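Local coordinates for uncharacterized protein YPL067C (Saccharomyces cerevisiae, PDB 5KCI) that is of unknown function, but is associated with a histidine triad and amyloid toxicity, and may bind a phosphate-bearing ligand, at residues M56-W66 / Q159-A167. Residues are numbered along the deposited sequence; the frame is centred on the assembly and turned at random.
With SO4 (sulfate ion), chain D.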
loop_
_atom_site.group_PDB
_atom_site.type_symbol
_atom_site.label_atom_id
_atom_site.label_comp_id
_atom_site.label_asym_id
_atom_site.label_seq_id
_atom_site.Cartn_x
_atom_site.Cartn_y
_atom_site.Cartn_z
ATOM N N MET A 56 -8.977 10.884 11.014
ATOM C CA MET A 56 -8.856 10.173 9.733
ATOM C C MET A 56 -8.898 8.655 9.884
ATOM O O MET A 56 -9.274 7.957 8.939
ATOM C CB MET A 56 -7.567 10.591 9.031
ATOM C CG MET A 56 -7.644 12.024 8.490
ATOM S SD MET A 56 -8.993 12.228 7.279
ATOM C CE MET A 56 -8.440 11.067 6.017
ATOM N N ASN A 57 -8.564 8.128 11.057
ATOM C CA ASN A 57 -8.812 6.710 11.307
ATOM C C ASN A 57 -10.293 6.375 11.167
ATOM O O ASN A 57 -10.674 5.431 10.461
ATOM C CB ASN A 57 -8.309 6.344 12.692
ATOM C CG ASN A 57 -6.861 6.670 12.862
ATOM O OD1 ASN A 57 -6.000 5.976 12.319
ATOM N ND2 ASN A 57 -6.568 7.730 13.625
ATOM N N GLN A 58 -11.149 7.164 11.795
ATOM C CA GLN A 58 -12.577 6.884 11.708
ATOM C C GLN A 58 -13.074 7.104 10.290
ATOM O O GLN A 58 -13.950 6.374 9.807
ATOM C CB GLN A 58 -13.348 7.759 12.691
ATOM C CG GLN A 58 -14.852 7.502 12.713
ATOM C CD GLN A 58 -15.201 6.082 13.105
ATOM O OE1 GLN A 58 -16.194 5.533 12.637
ATOM N NE2 GLN A 58 -14.419 5.496 13.997
ATOM N N TYR A 59 -12.534 8.117 9.619
ATOM C CA TYR A 59 -12.963 8.410 8.260
ATOM C C TYR A 59 -12.681 7.223 7.365
ATOM O O TYR A 59 -13.571 6.723 6.680
ATOM C CB TYR A 59 -12.236 9.636 7.727
ATOM C CG TYR A 59 -12.643 9.966 6.292
ATOM C CD1 TYR A 59 -13.815 10.657 6.033
ATOM C CD2 TYR A 59 -11.867 9.565 5.221
ATOM C CE1 TYR A 59 -14.203 10.958 4.733
ATOM C CE2 TYR A 59 -12.240 9.868 3.914
ATOM C CZ TYR A 59 -13.405 10.557 3.684
ATOM O OH TYR A 59 -13.783 10.843 2.395
ATOM N N VAL A 60 -11.449 6.718 7.423
ATOM C CA VAL A 60 -11.061 5.607 6.563
ATOM C C VAL A 60 -11.899 4.381 6.882
ATOM O O VAL A 60 -12.428 3.719 5.980
ATOM C CB VAL A 60 -9.559 5.324 6.705
ATOM C CG1 VAL A 60 -9.178 4.076 5.937
ATOM C CG2 VAL A 60 -8.769 6.527 6.187
ATOM N N LEU A 61 -12.049 4.071 8.175
ATOM C CA LEU A 61 -12.894 2.946 8.556
ATOM C C LEU A 61 -14.253 3.072 7.910
ATOM O O LEU A 61 -14.787 2.096 7.370
ATOM C CB LEU A 61 -13.070 2.874 10.075
ATOM C CG LEU A 61 -11.871 2.400 10.862
ATOM C CD1 LEU A 61 -12.117 2.702 12.346
ATOM C CD2 LEU A 61 -11.596 0.912 10.629
ATOM N N GLN A 62 -14.829 4.280 7.971
ATOM C CA GLN A 62 -16.153 4.516 7.413
ATOM C C GLN A 62 -16.156 4.256 5.916
ATOM O O GLN A 62 -17.064 3.604 5.397
ATOM C CB GLN A 62 -16.600 5.952 7.688
ATOM C CG GLN A 62 -16.830 6.290 9.168
ATOM C CD GLN A 62 -18.206 5.885 9.654
ATOM O OE1 GLN A 62 -19.169 5.890 8.890
ATOM N NE2 GLN A 62 -18.306 5.533 10.934
ATOM N N LYS A 63 -15.162 4.797 5.209
ATOM C CA LYS A 63 -15.110 4.674 3.751
ATOM C C LYS A 63 -14.892 3.239 3.308
ATOM O O LYS A 63 -15.393 2.839 2.250
ATOM C CB LYS A 63 -13.992 5.539 3.175
ATOM C CG LYS A 63 -14.150 7.043 3.346
ATOM C CD LYS A 63 -15.490 7.583 2.850
ATOM C CE LYS A 63 -15.693 7.392 1.356
ATOM N NZ LYS A 63 -17.086 7.752 0.967
ATOM N N LEU A 64 -14.126 2.462 4.068
ATOM C CA LEU A 64 -13.829 1.096 3.672
ATOM C C LEU A 64 -14.941 0.141 4.064
ATOM O O LEU A 64 -14.910 -1.019 3.648
ATOM C CB LEU A 64 -12.512 0.635 4.296
ATOM C CG LEU A 64 -11.247 1.303 3.754
ATOM C CD1 LEU A 64 -9.993 0.783 4.414
ATOM C CD2 LEU A 64 -11.133 1.111 2.251
ATOM N N GLY A 65 -15.908 0.611 4.848
ATOM C CA GLY A 65 -16.982 -0.233 5.339
ATOM C C GLY A 65 -16.602 -1.041 6.551
ATOM O O GLY A 65 -17.179 -2.111 6.782
ATOM N N TRP A 66 -15.625 -0.572 7.328
ATOM C CA TRP A 66 -15.082 -1.336 8.439
ATOM C C TRP A 66 -15.510 -0.800 9.803
ATOM O O TRP A 66 -15.042 -1.311 10.824
ATOM C CB TRP A 66 -13.552 -1.360 8.354
ATOM C CG TRP A 66 -13.016 -2.059 7.103
ATOM C CD1 TRP A 66 -13.755 -2.680 6.119
ATOM C CD2 TRP A 66 -11.643 -2.197 6.716
ATOM N NE1 TRP A 66 -12.912 -3.197 5.144
ATOM C CE2 TRP A 66 -11.616 -2.909 5.481
ATOM C CE3 TRP A 66 -10.433 -1.778 7.272
ATOM C CZ2 TRP A 66 -10.422 -3.208 4.808
ATOM C CZ3 TRP A 66 -9.252 -2.081 6.596
ATOM C CH2 TRP A 66 -9.259 -2.795 5.376
ATOM N N GLN A 159 3.878 8.197 9.712
ATOM C CA GLN A 159 2.614 7.716 9.179
ATOM C C GLN A 159 1.469 8.626 9.600
ATOM O O GLN A 159 1.573 9.410 10.545
ATOM C CB GLN A 159 2.333 6.280 9.642
ATOM C CG GLN A 159 2.080 6.178 11.135
ATOM C CD GLN A 159 1.663 4.789 11.600
ATOM O OE1 GLN A 159 1.224 3.938 10.809
ATOM N NE2 GLN A 159 1.794 4.557 12.909
ATOM N N SER A 160 0.364 8.507 8.883
ATOM C CA SER A 160 -0.925 8.982 9.357
ATOM C C SER A 160 -1.863 7.791 9.443
ATOM O O SER A 160 -1.526 6.681 9.030
ATOM C CB SER A 160 -1.478 10.068 8.435
ATOM O OG SER A 160 -0.604 11.173 8.446
ATOM N N VAL A 161 -3.020 8.010 10.053
ATOM C CA VAL A 161 -4.020 6.963 10.153
ATOM C C VAL A 161 -3.383 5.758 10.826
ATOM O O VAL A 161 -3.384 4.656 10.267
ATOM C CB VAL A 161 -4.559 6.585 8.766
ATOM C CG1 VAL A 161 -5.778 5.682 8.880
ATOM C CG2 VAL A 161 -4.877 7.863 7.956
ATOM N N ALA A 162 -2.838 5.953 12.026
ATOM C CA ALA A 162 -2.020 4.902 12.621
ATOM C C ALA A 162 -2.826 3.746 13.189
ATOM O O ALA A 162 -2.233 2.718 13.529
ATOM C CB ALA A 162 -1.129 5.495 13.703
ATOM N N ARG A 163 -4.145 3.870 13.292
ATOM C CA ARG A 163 -4.958 2.808 13.857
ATOM C C ARG A 163 -5.397 1.802 12.813
ATOM O O ARG A 163 -5.990 0.784 13.164
ATOM C CB ARG A 163 -6.189 3.387 14.584
ATOM C CG ARG A 163 -5.874 4.129 15.897
ATOM C CD ARG A 163 -7.110 4.789 16.517
ATOM N NE ARG A 163 -7.742 3.963 17.545
ATOM C CZ ARG A 163 -7.561 4.103 18.859
ATOM N NH1 ARG A 163 -6.761 5.045 19.349
ATOM N NH2 ARG A 163 -8.188 3.290 19.697
ATOM N N ILE A 164 -5.080 2.021 11.527
ATOM C CA ILE A 164 -5.436 1.070 10.496
ATOM C C ILE A 164 -4.164 0.739 9.729
ATOM O O ILE A 164 -3.515 1.637 9.176
ATOM C CB ILE A 164 -6.503 1.607 9.524
ATOM C CG1 ILE A 164 -7.641 2.288 10.285
ATOM C CG2 ILE A 164 -7.013 0.458 8.620
ATOM C CD1 ILE A 164 -8.555 3.084 9.456
ATOM N N PHE A 165 -3.842 -0.536 9.645
ATOM C CA PHE A 165 -2.648 -0.921 8.910
ATOM C C PHE A 165 -2.779 -0.556 7.436
ATOM O O PHE A 165 -3.801 -0.832 6.801
ATOM C CB PHE A 165 -2.403 -2.414 9.038
ATOM C CG PHE A 165 -1.201 -2.886 8.260
ATOM C CD1 PHE A 165 0.050 -2.945 8.859
ATOM C CD2 PHE A 165 -1.318 -3.233 6.935
ATOM C CE1 PHE A 165 1.163 -3.358 8.125
ATOM C CE2 PHE A 165 -0.202 -3.647 6.211
ATOM C CZ PHE A 165 1.034 -3.715 6.831
ATOM N N HIS A 166 -1.748 0.074 6.894
ATOM C CA HIS A 166 -1.669 0.255 5.455
ATOM C C HIS A 166 -0.224 0.167 5.006
ATOM O O HIS A 166 0.686 0.655 5.692
ATOM C CB HIS A 166 -2.265 1.579 4.985
ATOM C CG HIS A 166 -1.787 2.777 5.744
ATOM N ND1 HIS A 166 -2.120 3.004 7.062
ATOM C CD2 HIS A 166 -1.035 3.838 5.360
ATOM C CE1 HIS A 166 -1.565 4.132 7.469
ATOM N NE2 HIS A 166 -0.905 4.660 6.450
ATOM N N ALA A 167 -0.046 -0.502 3.868
ATOM C CA ALA A 167 1.232 -0.664 3.211
ATOM C C ALA A 167 1.201 0.092 1.895
ATOM O O ALA A 167 0.177 0.142 1.211
ATOM C CB ALA A 167 1.558 -2.147 2.943
HETATM S S SO4 D . 1.163 7.107 5.550
HETATM O O1 SO4 D . 0.054 7.203 6.528
HETATM O O2 SO4 D . 1.769 5.790 5.484
HETATM O O3 SO4 D . 0.657 7.435 4.200
HETATM O O4 SO4 D . 2.199 8.071 5.904
HETATM O O HOH W 1 -3.492 8.954 13.502
#
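N57 and R163 hold the polar end of this contact, an example of how one side-chain amide can fasten a helix to a turn. With its CG anti to the carbonyl carbon (chi1 -57°), N57 sends OD1 across to the type I beta turn V161-I164. There the backbone N of R163 binds OD1 at 3.0 Å with a fairly straight N-H (160°), although the donor stands well above the carbonyl plane rather than on a lone pair. R163 CB lies 3.4 Å from N57 OD1; its chain crosses the amide at about a right angle and, bent at chi3, carries the poorly ordered guanidinium away from the helix. On the amide's other arm, ND2 bonds to D55 OD1, which also accepts the backbone N-H of Q58, so that the amide's rotation is fixed from both ends.

The rest is mostly apolar, apart from a weak water bridge between N57 ND2 and A162 N. I164, extended beyond CG1 (chi2 167°), pushes CD1 at the helix, 3.7 Å from both V60 CB and L61 CG and 3.3 Å from N57 O, while its CG2 meets the edge of the W66 indole at CZ3, 3.9 Å away. V161 lays CG2 against M56 CB and CG1 near V60 CG2; V161 and I164 also touch W108.

Past the turn, H166 ND1 donates to I164 O, and NE2 reaches sulfate O1, which S160 N also binds; H168 and N154 complete the site. The chemistry thus joins one directional bond to apolar contacts on the helix side; beyond, the sulfate, probably from the crystallisation liquor, is consistent with a site for a phosphate-like anion.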